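Local coordinates for protein SSD1 (Saccharomyces cerevisiae S288C, PDB 7AM1) that binds mRNA, including elements in untranslated regions, and represses translation as a non-enzymatic member of the RNase II family, a pseudonuclease, at residues D214-Q219 with S696-F701; M631-Y636 with K702-Y707; I366-E371 with I472-I477; S376-H381 with V547-I552; I722-N727 with P830-P835. All blocks are in the same frame, centred on the assembly; numbering follows the deposited sequence.

Contact 1. Residues D214-Q219 with S696-F701; sequences DRIPGQ and SEYCNF
Glu697 OE1 is gripped by two groups, ND2 of Asn700 at 3.0 Å and NH2 of Arg635 in a salt bridge, while the backbone O of Glu697 faces CD1 of Ile216 across the contact. ND2 comes down on this oxygen from above the carboxylate plane, along a nearly straight bond. Ile216 lies over one face of the Phe701 ring, with CG2 3.9 Å from the ring centroid in a CH-pi contact and CG1 above Phe701 CG at 3.8 Å. The same CG2 meets the edge of the Tyr698 ring, whose OH is bonded to the O of Lys415. Residues 214-219 form the connection from the preceding five-strand sheet, probably the first cold-shock domain as in RNase II relatives, to strand 221-226 of the second, and this connection rests on helix 689-725. With CG opposite the backbone N (chi1 174°), the Phe701 ring reaches out from the helix to this loop. If an alanine stood at Phe701, both Ile216 branches and Gln219 would probably lose their main packing surface on the helix. Gln219 CG approaches CZ of Phe701 at 3.8 Å, and its NE2 turns back in the amide plane to a lone pair of Ile216 O.

Contact 2. Residues M631-Y636 with K702-Y707; sequences MPRARY and KKDCAY
Arg633 meets helix residues 702-707 in two ways at once, through a single N-H at the guanidinium edge and through a flat stack. Its NH1 donates to Asp704 OD1 at 3.0 Å, forming a salt bridge that uses the anti lone pair of the oxygen; the N-H...O angle is 153°. The guanidinium meanwhile lies on one face of Tyr707, the planes 10° apart and the group centres separated by 4.1 Å, with the cation off-centre over the ring. NH1 stands nearest Tyr707 CB, at 3.3 Å, and the Arg633 CD hydrogens cover the ring further out. The chain bends at chi3 (93°), which lets CD and the guanidinium share that one face. Further along, Tyr636 OH touches Lys703 CD at 3.4 Å, the two side chains crossing at about a right angle.

The second shell fixes these groups. Two waters link Ala634 O to the carboxylate of Asp704, one at OD1 (2.6 Å) and the other at OD2 (2.7 Å). Arg633 NH2 is held by Ser527 O and Glu531, and Lys703 NZ pairs with Asp530 and Glu531, so Glu531 is shared by the two nearby cations. A leucine in place of Arg633 would probably leave Asp704 without its cationic mate and bare the stacked face of Tyr707. Tyr636 OH bonds to His659. Segment 631-636 belongs to the RNB domain, joined here to the long helix 689-725: it runs from a loop against helix 523-529 into strand 635-638, which pairs with strand 573-576, and the long helix packs alongside.

Contact 3. Residues I366-E371 with I472-I477; sequences IFAISE and ISPSNI
Ile366 lays its CD1 methyl on Ile472, 3.8 Å from CB, the two side chains crossing at about a right angle. Beyond them the backbones take over. Ile366 O accepts from two successive amides, Ser475 N at 2.7 Å and Asn476 N at 3.3 Å, both donors lying in its carbonyl plane. Ala368 N in turn donates to Asn476 O at 2.8 Å, completing a short parallel pairing in which Phe367 stands beside Asn476 and Ala368 beside Ile477. Two CA-H...O contacts, from Phe367 to Asn476 O and from Ile477 to Ala368 O, reinforce it.

Phe367 carries CG between its backbone N and carbonyl carbon (chi1 52°), which swings the ring away and brings just CB against Asn476. On the other face of the sheet, Ala368 CB packs on Pro474 CG and on Ile477 CG1 (4.1 Å), and CD1 of Ile477 reaches Ser370 CB. A water joins Ile366 N, Ser473 O and Ser475 OG where the turn begins.

The turn is short, yet strands 462-472 and 476-479 sit near opposite ends of a seven-strand mixed sheet. Such a return is consistent with a curled sheet in the beta part of the RNB domain, a family of the OB clan.

Contact 4. Residues S376-H381 with V547-I552; sequences SEFALH and VVINEI
Phe378 supplies the aromatic half of this contact and meets two isoleucines of the helix in different ways. Its CZ points at Ile552 CG2, 4.0 Å away and near the ring plane, so that the methyl sits at the ring edge. Ile549 CG2 lies obliquely to the same ring, 4.1 Å from CD2. With CG opposite the backbone N (chi1 -177°), the ring extends from the strand toward the helix.

The aliphatic half belongs to Leu380, two residues further along the same face of the strand. Its CD1 presses on Ile549 CD1 at 3.6 Å, while CD2 meets Ile552 CG2 at 3.9 Å as the two side chains reach toward each other tip to tip. Ile552 CG2 therefore touches both a leucine methyl and the aromatic edge, which lie side by side before it. No polar bond passes between the segments, and all four of these residues are buried.

Around this layer, Cys394 of strand 389-397 touches Phe378, Leu380 and Ile552, and Val499 of helix 495-510 packs on Ile552. His381, on the other face of the strand, bonds instead to His395 and Glu391.

Strand 378-381 and helix 547-552 run at 91° to one another, with axes 11.0 Å apart at closest approach. This is helix-on-sheet packing inside the RNB domain, where helix 544-568 crosses a face of the mixed sheet through an apolar layer.

Contact 5. Residues I722-N727 with P830-P835; sequences INDMGN and PLISDP
Asp724, near the C-terminal end of helix 689-725, grips Ser833, the N-cap residue of helix 834-842. The two carboxylate oxygens divide the work. OD1 takes the backbone N of Ser833 at 2.6 Å along an almost straight line (176°), and OD2 accepts from Ser833 OG at 2.5 Å. Each oxygen uses its syn lone pair, so the carboxylate presents its open end to the serine. Asp724 CG is anti to the backbone N (chi1 178°), which carries the group outward from its helix toward the start of helix 834-842. Ser833 OG also receives a weak capping bond from Leu836 N; the N-terminal end of helix 834-842 would probably favour the carboxylate's negative charge. Against the bonded carboxylate, Ile832 contributes CA and CG1, each 3.3 Å from Asp724 OD1.

Met725 follows with apolar packing. Its CB lies 4.2 Å from Leu831 CB and its CG faces Ile832 CB, while its carbonyl O is near Leu831 CB. Leu831 is further covered by Ile820, Glu821 and Lys824 of helix 814-827, and Met725 touches Leu732 at the start of strand 732-741. The end of the long helix is thereby tied to the connection between helices 814-827 and 834-842.

After Met725 the chain leaves helical geometry at Gly726, and Asn727 borders the contact, its ND2 lying 4.4 Å from Leu831 O.

Overall arrangement
Helix 689-725 connects three of the contacts, carrying contact 1, then contact 2 and finally contact 5 along its length. Contacts 1 and 2 are adjoining, their centres about 11 Å apart, and meet where Asn700 OD1 binds Tyr636 N at 2.7 Å. Contact 5 lies across the chain's centre from contact 1, about 41 Å between centres. Contacts 3 and 4 form a second pair, centres about 10 Å apart, joined through neighbouring strands 367-370 and 378-384 of the RNB sheet; Ile369 N reaches Phe378 O at 2.9 Å. Their nearest atoms are about 11 and 10 Å from contact 2. A pentaethylene glycol, probably from the crystallisation liquor, lies about 4 Å from the Tyr707 side chain of contact 2.

Contact 1. Residues D214-Q219 with S696-F701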
# COMPACT_ATOMS: atom_id res chain seq x y z
N ASP A 214 7.21 12.34 -19.66
CA ASP A 214 7.34 13.03 -18.39
C ASP A 214 7.95 12.10 -17.36
O ASP A 214 7.76 10.88 -17.40
CB ASP A 214 5.98 13.56 -17.91
CG ASP A 214 6.11 14.76 -16.99
OD1 ASP A 214 7.24 15.24 -16.77
OD2 ASP A 214 5.07 15.23 -16.50
N ARG A 215 8.71 12.69 -16.44
CA ARG A 215 9.34 11.98 -15.33
C ARG A 215 9.44 12.94 -14.16
O ARG A 215 9.90 14.07 -14.33
CB ARG A 215 10.72 11.46 -15.72
CG ARG A 215 11.53 10.88 -14.57
CD ARG A 215 12.89 10.37 -15.07
NE ARG A 215 12.77 9.36 -16.12
CZ ARG A 215 13.75 9.01 -16.94
NH1 ARG A 215 14.94 9.59 -16.85
NH2 ARG A 215 13.54 8.08 -17.87
N ILE A 216 8.99 12.51 -12.98
CA ILE A 216 9.18 13.33 -11.79
C ILE A 216 10.68 13.49 -11.62
O ILE A 216 11.39 12.48 -11.49
CB ILE A 216 8.52 12.70 -10.55
CG1 ILE A 216 7.03 12.44 -10.80
CG2 ILE A 216 8.72 13.61 -9.35
CD1 ILE A 216 6.18 13.68 -10.93
N PRO A 217 11.23 14.71 -11.58
CA PRO A 217 12.68 14.85 -11.50
C PRO A 217 13.19 14.68 -10.08
O PRO A 217 12.44 14.72 -9.10
CB PRO A 217 12.92 16.28 -12.01
CG PRO A 217 11.69 17.01 -11.61
CD PRO A 217 10.55 16.01 -11.68
N GLY A 218 14.50 14.46 -9.97
CA GLY A 218 15.13 14.36 -8.67
C GLY A 218 14.74 13.16 -7.84
O GLY A 218 14.80 13.21 -6.61
N GLN A 219 14.37 12.05 -8.48
CA GLN A 219 14.04 10.84 -7.73
C GLN A 219 15.30 10.28 -7.08
O GLN A 219 16.41 10.37 -7.63
CB GLN A 219 13.41 9.80 -8.65
CG GLN A 219 12.04 10.18 -9.19
CD GLN A 219 11.44 9.11 -10.09
OE1 GLN A 219 11.40 7.93 -9.73
NE2 GLN A 219 10.98 9.52 -11.26
N SER A 696 -1.18 17.98 -9.52
CA SER A 696 -1.86 16.74 -9.19
C SER A 696 -0.95 15.54 -9.38
O SER A 696 -0.94 14.63 -8.54
CB SER A 696 -3.12 16.58 -10.04
OG SER A 696 -2.80 16.38 -11.41
N GLU A 697 -0.17 15.51 -10.46
CA GLU A 697 0.69 14.35 -10.68
C GLU A 697 1.82 14.29 -9.67
O GLU A 697 2.24 13.19 -9.29
CB GLU A 697 1.24 14.35 -12.11
CG GLU A 697 0.19 14.06 -13.16
CD GLU A 697 -0.50 12.70 -12.95
OE1 GLU A 697 -0.06 11.92 -12.07
OE2 GLU A 697 -1.47 12.42 -13.68
N TYR A 698 2.34 15.44 -9.23
CA TYR A 698 3.32 15.43 -8.15
C TYR A 698 2.70 14.91 -6.85
O TYR A 698 3.33 14.14 -6.12
CB TYR A 698 3.90 16.83 -7.94
CG TYR A 698 5.04 16.87 -6.95
CD1 TYR A 698 6.30 16.40 -7.30
CD2 TYR A 698 4.86 17.37 -5.67
CE1 TYR A 698 7.34 16.42 -6.40
CE2 TYR A 698 5.90 17.40 -4.76
CZ TYR A 698 7.14 16.93 -5.13
OH TYR A 698 8.18 16.96 -4.23
N CYS A 699 1.47 15.35 -6.54
CA CYS A 699 0.77 14.82 -5.37
C CYS A 699 0.64 13.30 -5.46
O CYS A 699 0.82 12.60 -4.46
CB CYS A 699 -0.61 15.46 -5.22
SG CYS A 699 -0.62 17.18 -4.66
N ASN A 700 0.30 12.79 -6.64
CA ASN A 700 0.22 11.35 -6.83
C ASN A 700 1.55 10.69 -6.50
O ASN A 700 1.61 9.67 -5.80
CB ASN A 700 -0.18 11.02 -8.27
CG ASN A 700 -1.64 11.27 -8.55
OD1 ASN A 700 -2.48 11.19 -7.66
ND2 ASN A 700 -1.95 11.60 -9.80
N PHE A 701 2.64 11.26 -7.02
CA PHE A 701 3.95 10.66 -6.80
C PHE A 701 4.29 10.60 -5.32
O PHE A 701 4.65 9.54 -4.80
CB PHE A 701 5.01 11.46 -7.57
CG PHE A 701 6.41 11.03 -7.31
CD1 PHE A 701 6.92 9.88 -7.90
CD2 PHE A 701 7.24 11.78 -6.49
CE1 PHE A 701 8.22 9.48 -7.65
CE2 PHE A 701 8.55 11.39 -6.25
CZ PHE A 701 9.03 10.24 -6.83

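Contact 2. Residues M631-Y636 with K702-Y707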
# COMPACT_ATOMS: atom_id res chain seq x y z
N MET A 631 -5.73 -4.02 -9.03
CA MET A 631 -6.01 -2.60 -9.15
C MET A 631 -4.84 -1.73 -8.74
O MET A 631 -4.17 -2.01 -7.74
CB MET A 631 -7.22 -2.22 -8.29
CG MET A 631 -8.53 -2.50 -8.96
SD MET A 631 -9.90 -1.92 -7.97
CE MET A 631 -9.87 -3.11 -6.63
N PRO A 632 -4.57 -0.66 -9.49
CA PRO A 632 -3.62 0.35 -9.01
C PRO A 632 -4.31 1.27 -8.02
O PRO A 632 -5.54 1.30 -7.90
CB PRO A 632 -3.24 1.09 -10.29
CG PRO A 632 -4.51 1.07 -11.09
CD PRO A 632 -5.17 -0.27 -10.78
N ARG A 633 -3.50 2.04 -7.31
CA ARG A 633 -4.03 3.03 -6.40
C ARG A 633 -4.79 4.12 -7.15
O ARG A 633 -4.65 4.29 -8.37
CB ARG A 633 -2.91 3.67 -5.59
CG ARG A 633 -2.20 2.69 -4.68
CD ARG A 633 -1.42 3.48 -3.68
NE ARG A 633 -2.18 3.70 -2.46
CZ ARG A 633 -2.06 4.77 -1.67
NH1 ARG A 633 -1.23 5.75 -2.00
NH2 ARG A 633 -2.78 4.85 -0.57
N ALA A 634 -5.60 4.87 -6.40
CA ALA A 634 -6.33 6.01 -6.94
C ALA A 634 -5.35 7.10 -7.38
O ALA A 634 -4.17 7.10 -7.03
CB ALA A 634 -7.30 6.55 -5.89
N ARG A 635 -5.87 8.05 -8.17
CA ARG A 635 -5.05 9.13 -8.70
C ARG A 635 -5.77 10.46 -8.60
O ARG A 635 -6.94 10.57 -9.00
CB ARG A 635 -4.70 8.89 -10.18
CG ARG A 635 -4.11 7.53 -10.49
CD ARG A 635 -3.68 7.45 -11.95
NE ARG A 635 -2.28 7.86 -12.08
CZ ARG A 635 -1.87 9.09 -12.38
NH1 ARG A 635 -2.74 10.07 -12.59
NH2 ARG A 635 -0.57 9.34 -12.46
N TYR A 636 -5.09 11.48 -8.10
CA TYR A 636 -5.55 12.84 -8.32
C TYR A 636 -5.47 13.18 -9.81
O TYR A 636 -4.60 12.68 -10.53
CB TYR A 636 -4.71 13.85 -7.53
CG TYR A 636 -4.70 13.64 -6.04
CD1 TYR A 636 -5.86 13.78 -5.28
CD2 TYR A 636 -3.52 13.35 -5.38
CE1 TYR A 636 -5.84 13.60 -3.90
CE2 TYR A 636 -3.48 13.17 -4.02
CZ TYR A 636 -4.64 13.29 -3.28
OH TYR A 636 -4.59 13.11 -1.92
N LYS A 702 4.17 11.73 -4.62
CA LYS A 702 4.55 11.76 -3.22
C LYS A 702 3.59 10.94 -2.35
O LYS A 702 4.02 10.36 -1.35
CB LYS A 702 4.64 13.21 -2.74
CG LYS A 702 5.63 14.05 -3.56
CD LYS A 702 7.11 13.86 -3.19
CE LYS A 702 7.39 13.99 -1.70
NZ LYS A 702 8.78 14.46 -1.43
N LYS A 703 2.30 10.90 -2.70
CA LYS A 703 1.35 10.12 -1.91
C LYS A 703 1.61 8.63 -2.06
O LYS A 703 1.59 7.88 -1.07
CB LYS A 703 -0.08 10.46 -2.32
CG LYS A 703 -1.14 9.73 -1.53
CD LYS A 703 -2.44 10.53 -1.49
CE LYS A 703 -3.45 9.88 -0.58
NZ LYS A 703 -2.98 9.89 0.83
N ASP A 704 1.88 8.16 -3.28
CA ASP A 704 2.19 6.75 -3.44
C ASP A 704 3.51 6.41 -2.76
O ASP A 704 3.66 5.30 -2.24
CB ASP A 704 2.20 6.40 -4.92
CG ASP A 704 0.81 6.39 -5.52
OD1 ASP A 704 -0.17 6.28 -4.75
OD2 ASP A 704 0.68 6.50 -6.75
N CYS A 705 4.45 7.36 -2.72
CA CYS A 705 5.67 7.16 -1.96
C CYS A 705 5.39 7.06 -0.46
O CYS A 705 6.02 6.25 0.24
CB CYS A 705 6.64 8.31 -2.23
SG CYS A 705 7.48 8.24 -3.85
N ALA A 706 4.46 7.88 0.06
CA ALA A 706 4.12 7.79 1.48
C ALA A 706 3.48 6.45 1.80
O ALA A 706 3.69 5.90 2.89
CB ALA A 706 3.18 8.94 1.87
N TYR A 707 2.66 5.93 0.88
CA TYR A 707 2.10 4.60 1.04
C TYR A 707 3.19 3.54 1.07
O TYR A 707 3.22 2.67 1.95
CB TYR A 707 1.11 4.34 -0.10
CG TYR A 707 0.67 2.91 -0.29
CD1 TYR A 707 -0.30 2.35 0.53
CD2 TYR A 707 1.19 2.13 -1.31
CE1 TYR A 707 -0.72 1.04 0.36
CE2 TYR A 707 0.78 0.82 -1.49
CZ TYR A 707 -0.18 0.28 -0.66
OH TYR A 707 -0.60 -1.01 -0.84
O HOH W 1 -2.56 7.35 -4.76
O HOH W 2 -1.53 7.33 -8.02

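Contact 3. Residues I366-E371 with I472-I477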
# COMPACT_ATOMS: atom_id res chain seq x y z
N ILE A 366 -19.99 19.65 19.66
CA ILE A 366 -19.01 19.24 18.67
C ILE A 366 -17.92 18.44 19.38
O ILE A 366 -17.35 18.90 20.37
CB ILE A 366 -18.42 20.45 17.93
CG1 ILE A 366 -19.49 21.10 17.05
CG2 ILE A 366 -17.24 20.03 17.06
CD1 ILE A 366 -19.14 22.49 16.60
N PHE A 367 -17.63 17.25 18.87
CA PHE A 367 -16.49 16.50 19.38
C PHE A 367 -15.45 16.39 18.28
O PHE A 367 -15.75 16.02 17.15
CB PHE A 367 -16.91 15.11 19.90
CG PHE A 367 -17.71 14.28 18.93
CD1 PHE A 367 -19.07 14.47 18.81
CD2 PHE A 367 -17.10 13.30 18.17
CE1 PHE A 367 -19.82 13.70 17.93
CE2 PHE A 367 -17.84 12.52 17.29
CZ PHE A 367 -19.20 12.73 17.17
N ALA A 368 -14.22 16.78 18.62
CA ALA A 368 -13.10 16.63 17.72
C ALA A 368 -12.60 15.20 17.78
O ALA A 368 -12.59 14.59 18.85
CB ALA A 368 -11.98 17.61 18.09
N ILE A 369 -12.22 14.65 16.63
CA ILE A 369 -11.67 13.30 16.54
C ILE A 369 -10.16 13.40 16.47
O ILE A 369 -9.61 14.10 15.61
CB ILE A 369 -12.24 12.54 15.33
CG1 ILE A 369 -13.77 12.56 15.37
CG2 ILE A 369 -11.69 11.12 15.29
CD1 ILE A 369 -14.37 11.70 16.47
N SER A 370 -9.48 12.69 17.37
CA SER A 370 -8.03 12.61 17.37
C SER A 370 -7.60 11.20 16.97
O SER A 370 -8.28 10.21 17.27
CB SER A 370 -7.46 12.96 18.74
OG SER A 370 -7.81 12.00 19.72
N GLU A 371 -6.46 11.13 16.30
CA GLU A 371 -5.87 9.87 15.89
C GLU A 371 -4.54 9.70 16.63
O GLU A 371 -3.78 10.67 16.77
CB GLU A 371 -5.69 9.83 14.37
CG GLU A 371 -7.03 9.86 13.62
CD GLU A 371 -6.90 10.13 12.12
OE1 GLU A 371 -6.59 11.28 11.73
OE2 GLU A 371 -7.15 9.18 11.33
N ILE A 472 -15.68 26.70 14.90
CA ILE A 472 -16.15 25.74 15.89
C ILE A 472 -15.36 25.95 17.18
O ILE A 472 -14.28 26.55 17.20
CB ILE A 472 -16.01 24.27 15.42
CG1 ILE A 472 -14.54 23.86 15.27
CG2 ILE A 472 -16.76 24.07 14.11
CD1 ILE A 472 -14.33 22.37 15.01
N SER A 473 -15.94 25.45 18.27
CA SER A 473 -15.26 25.37 19.56
C SER A 473 -15.66 24.04 20.17
O SER A 473 -16.71 23.92 20.80
CB SER A 473 -15.66 26.54 20.48
OG SER A 473 -14.92 26.50 21.69
N PRO A 474 -14.84 22.99 19.99
CA PRO A 474 -15.27 21.65 20.41
C PRO A 474 -15.61 21.60 21.89
O PRO A 474 -14.97 22.23 22.73
CB PRO A 474 -14.05 20.77 20.09
CG PRO A 474 -13.33 21.52 19.01
CD PRO A 474 -13.53 22.97 19.32
N SER A 475 -16.65 20.82 22.20
CA SER A 475 -16.98 20.53 23.59
C SER A 475 -16.22 19.33 24.11
O SER A 475 -15.99 19.23 25.32
CB SER A 475 -18.49 20.28 23.72
OG SER A 475 -19.21 21.48 23.51
N ASN A 476 -15.81 18.43 23.22
CA ASN A 476 -15.15 17.20 23.61
C ASN A 476 -14.15 16.81 22.52
O ASN A 476 -14.25 17.26 21.37
CB ASN A 476 -16.15 16.06 23.83
CG ASN A 476 -17.11 16.36 24.96
OD1 ASN A 476 -18.25 16.76 24.74
ND2 ASN A 476 -16.64 16.17 26.19
N ILE A 477 -13.19 15.98 22.90
CA ILE A 477 -12.25 15.39 21.95
C ILE A 477 -12.14 13.91 22.29
O ILE A 477 -11.85 13.56 23.44
CB ILE A 477 -10.88 16.07 21.97
CG1 ILE A 477 -9.96 15.44 20.92
CG2 ILE A 477 -10.25 15.99 23.36
CD1 ILE A 477 -8.79 16.31 20.53
O HOH W 3 -19.41 22.19 20.84

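Contact 4. Residues S376-H381 with V547-I552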
# COMPACT_ATOMS: atom_id res chain seq x y z
N SER A 376 -5.73 16.62 15.70
CA SER A 376 -7.15 16.53 15.39
C SER A 376 -7.47 17.52 14.28
O SER A 376 -7.29 18.73 14.45
CB SER A 376 -8.00 16.82 16.63
OG SER A 376 -9.38 16.91 16.28
N GLU A 377 -7.92 17.01 13.14
CA GLU A 377 -8.26 17.88 12.02
C GLU A 377 -9.70 17.74 11.57
O GLU A 377 -10.11 18.41 10.62
CB GLU A 377 -7.31 17.63 10.84
CG GLU A 377 -7.31 16.22 10.25
CD GLU A 377 -6.22 16.07 9.20
OE1 GLU A 377 -6.08 16.99 8.37
OE2 GLU A 377 -5.50 15.04 9.19
N PHE A 378 -10.49 16.90 12.24
CA PHE A 378 -11.87 16.64 11.86
C PHE A 378 -12.73 16.58 13.11
O PHE A 378 -12.32 16.00 14.12
CB PHE A 378 -11.98 15.33 11.09
CG PHE A 378 -13.35 15.01 10.60
CD1 PHE A 378 -13.85 15.65 9.48
CD2 PHE A 378 -14.13 14.06 11.22
CE1 PHE A 378 -15.11 15.36 9.00
CE2 PHE A 378 -15.39 13.76 10.75
CZ PHE A 378 -15.87 14.41 9.63
N ALA A 379 -13.90 17.21 13.05
CA ALA A 379 -14.82 17.25 14.18
C ALA A 379 -16.24 17.09 13.67
O ALA A 379 -16.54 17.38 12.50
CB ALA A 379 -14.66 18.56 14.97
N LEU A 380 -17.13 16.65 14.56
CA LEU A 380 -18.50 16.35 14.18
C LEU A 380 -19.47 16.86 15.23
O LEU A 380 -19.12 16.99 16.41
CB LEU A 380 -18.73 14.84 14.05
CG LEU A 380 -18.15 14.05 12.89
CD1 LEU A 380 -18.29 12.56 13.19
CD2 LEU A 380 -18.84 14.43 11.59
N HIS A 381 -20.70 17.13 14.80
CA HIS A 381 -21.81 17.26 15.73
C HIS A 381 -23.02 16.60 15.10
O HIS A 381 -23.12 16.47 13.88
CB HIS A 381 -22.11 18.72 16.10
CG HIS A 381 -22.84 19.50 15.04
ND1 HIS A 381 -22.21 20.38 14.19
CD2 HIS A 381 -24.16 19.59 14.75
CE1 HIS A 381 -23.10 20.95 13.40
NE2 HIS A 381 -24.29 20.49 13.72
N VAL A 547 -14.09 3.03 10.92
CA VAL A 547 -14.98 2.84 9.78
C VAL A 547 -16.13 3.84 9.83
O VAL A 547 -16.53 4.40 8.80
CB VAL A 547 -15.50 1.39 9.74
CG1 VAL A 547 -16.60 1.23 8.71
CG2 VAL A 547 -14.36 0.42 9.46
N VAL A 548 -16.66 4.09 11.03
CA VAL A 548 -17.73 5.08 11.19
C VAL A 548 -17.27 6.44 10.69
O VAL A 548 -17.92 7.07 9.85
CB VAL A 548 -18.19 5.14 12.66
CG1 VAL A 548 -19.03 6.39 12.91
CG2 VAL A 548 -18.97 3.91 13.03
N ILE A 549 -16.14 6.93 11.22
CA ILE A 549 -15.64 8.23 10.82
C ILE A 549 -15.22 8.21 9.35
O ILE A 549 -15.37 9.21 8.64
CB ILE A 549 -14.48 8.67 11.73
CG1 ILE A 549 -14.94 8.74 13.20
CG2 ILE A 549 -13.87 9.98 11.25
CD1 ILE A 549 -16.11 9.69 13.47
N ASN A 550 -14.68 7.08 8.87
CA ASN A 550 -14.20 7.00 7.49
C ASN A 550 -15.36 7.08 6.50
O ASN A 550 -15.24 7.72 5.45
CB ASN A 550 -13.40 5.71 7.27
CG ASN A 550 -12.55 5.75 5.99
OD1 ASN A 550 -11.97 6.78 5.63
ND2 ASN A 550 -12.46 4.61 5.30
N GLU A 551 -16.49 6.45 6.81
CA GLU A 551 -17.61 6.52 5.88
C GLU A 551 -18.26 7.90 5.89
O GLU A 551 -18.79 8.35 4.87
CB GLU A 551 -18.65 5.44 6.19
CG GLU A 551 -18.23 4.05 5.73
CD GLU A 551 -18.12 3.93 4.21
OE1 GLU A 551 -18.92 4.59 3.50
OE2 GLU A 551 -17.23 3.19 3.73
N ILE A 552 -18.20 8.61 7.02
CA ILE A 552 -18.66 9.99 7.04
C ILE A 552 -17.73 10.87 6.21
O ILE A 552 -18.20 11.71 5.44
CB ILE A 552 -18.79 10.49 8.49
CG1 ILE A 552 -20.00 9.84 9.17
CG2 ILE A 552 -18.91 12.02 8.53
CD1 ILE A 552 -20.04 10.03 10.67

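Contact 5. Residues I722-N727 with P830-P835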
# COMPACT_ATOMS: atom_id res chain seq x y z
N ILE A 722 8.38 -11.15 14.07
CA ILE A 722 8.32 -12.57 13.75
C ILE A 722 9.57 -13.29 14.26
O ILE A 722 9.49 -14.41 14.77
CB ILE A 722 8.14 -12.76 12.23
CG1 ILE A 722 6.70 -12.43 11.83
CG2 ILE A 722 8.51 -14.19 11.83
CD1 ILE A 722 6.50 -12.25 10.33
N ASN A 723 10.73 -12.66 14.13
CA ASN A 723 11.96 -13.31 14.56
C ASN A 723 12.13 -13.28 16.08
O ASN A 723 12.76 -14.18 16.65
CB ASN A 723 13.17 -12.66 13.90
CG ASN A 723 13.32 -13.06 12.45
OD1 ASN A 723 12.71 -14.03 11.99
ND2 ASN A 723 14.15 -12.33 11.71
N ASP A 724 11.59 -12.25 16.73
CA ASP A 724 11.63 -12.20 18.19
C ASP A 724 10.68 -13.23 18.79
O ASP A 724 10.99 -13.85 19.81
CB ASP A 724 11.29 -10.79 18.66
CG ASP A 724 11.27 -10.65 20.17
OD1 ASP A 724 10.40 -11.27 20.82
OD2 ASP A 724 12.10 -9.89 20.71
N MET A 725 9.52 -13.43 18.16
CA MET A 725 8.60 -14.47 18.61
C MET A 725 9.21 -15.85 18.48
O MET A 725 8.88 -16.75 19.28
CB MET A 725 7.30 -14.39 17.81
CG MET A 725 6.45 -13.16 18.13
SD MET A 725 5.10 -12.91 16.96
CE MET A 725 4.03 -14.31 17.29
N GLY A 726 10.09 -16.06 17.50
CA GLY A 726 10.79 -17.32 17.38
C GLY A 726 12.27 -17.21 17.71
O GLY A 726 13.10 -17.86 17.08
N ASN A 727 12.59 -16.40 18.73
CA ASN A 727 13.99 -16.11 19.04
C ASN A 727 14.80 -17.37 19.34
O ASN A 727 15.99 -17.42 19.02
CB ASN A 727 14.08 -15.12 20.21
CG ASN A 727 13.30 -15.58 21.42
OD1 ASN A 727 13.15 -16.77 21.67
ND2 ASN A 727 12.79 -14.62 22.19
N PRO A 830 3.23 -14.97 26.62
CA PRO A 830 3.78 -14.41 25.38
C PRO A 830 4.99 -15.16 24.82
O PRO A 830 5.83 -15.67 25.56
CB PRO A 830 4.18 -12.98 25.80
CG PRO A 830 4.44 -13.08 27.26
CD PRO A 830 3.50 -14.12 27.79
N LEU A 831 5.04 -15.21 23.49
CA LEU A 831 6.24 -15.64 22.78
C LEU A 831 7.23 -14.50 22.61
O LEU A 831 8.44 -14.74 22.49
CB LEU A 831 5.88 -16.18 21.39
CG LEU A 831 5.21 -17.55 21.27
CD1 LEU A 831 4.49 -17.64 19.93
CD2 LEU A 831 6.23 -18.67 21.41
N ILE A 832 6.74 -13.26 22.60
CA ILE A 832 7.55 -12.09 22.31
C ILE A 832 8.37 -11.70 23.53
O ILE A 832 7.89 -11.76 24.67
CB ILE A 832 6.64 -10.93 21.86
CG1 ILE A 832 7.47 -9.75 21.36
CG2 ILE A 832 5.73 -10.49 23.01
CD1 ILE A 832 6.62 -8.58 20.91
N SER A 833 9.60 -11.26 23.29
CA SER A 833 10.47 -10.83 24.37
C SER A 833 9.89 -9.60 25.05
O SER A 833 9.07 -8.87 24.50
CB SER A 833 11.88 -10.52 23.85
OG SER A 833 11.91 -9.28 23.17
N ASP A 834 10.36 -9.36 26.28
CA ASP A 834 9.86 -8.26 27.08
C ASP A 834 10.34 -6.92 26.52
O ASP A 834 9.58 -5.95 26.52
CB ASP A 834 10.31 -8.42 28.54
CG ASP A 834 9.49 -9.46 29.29
OD1 ASP A 834 8.25 -9.47 29.15
OD2 ASP A 834 10.10 -10.27 30.02
N PRO A 835 11.59 -6.82 26.06
CA PRO A 835 12.02 -5.56 25.42
C PRO A 835 11.17 -5.16 24.23
O PRO A 835 10.76 -3.99 24.12
CB PRO A 835 13.48 -5.85 25.03
CG PRO A 835 13.93 -6.90 25.99
CD PRO A 835 12.72 -7.76 26.24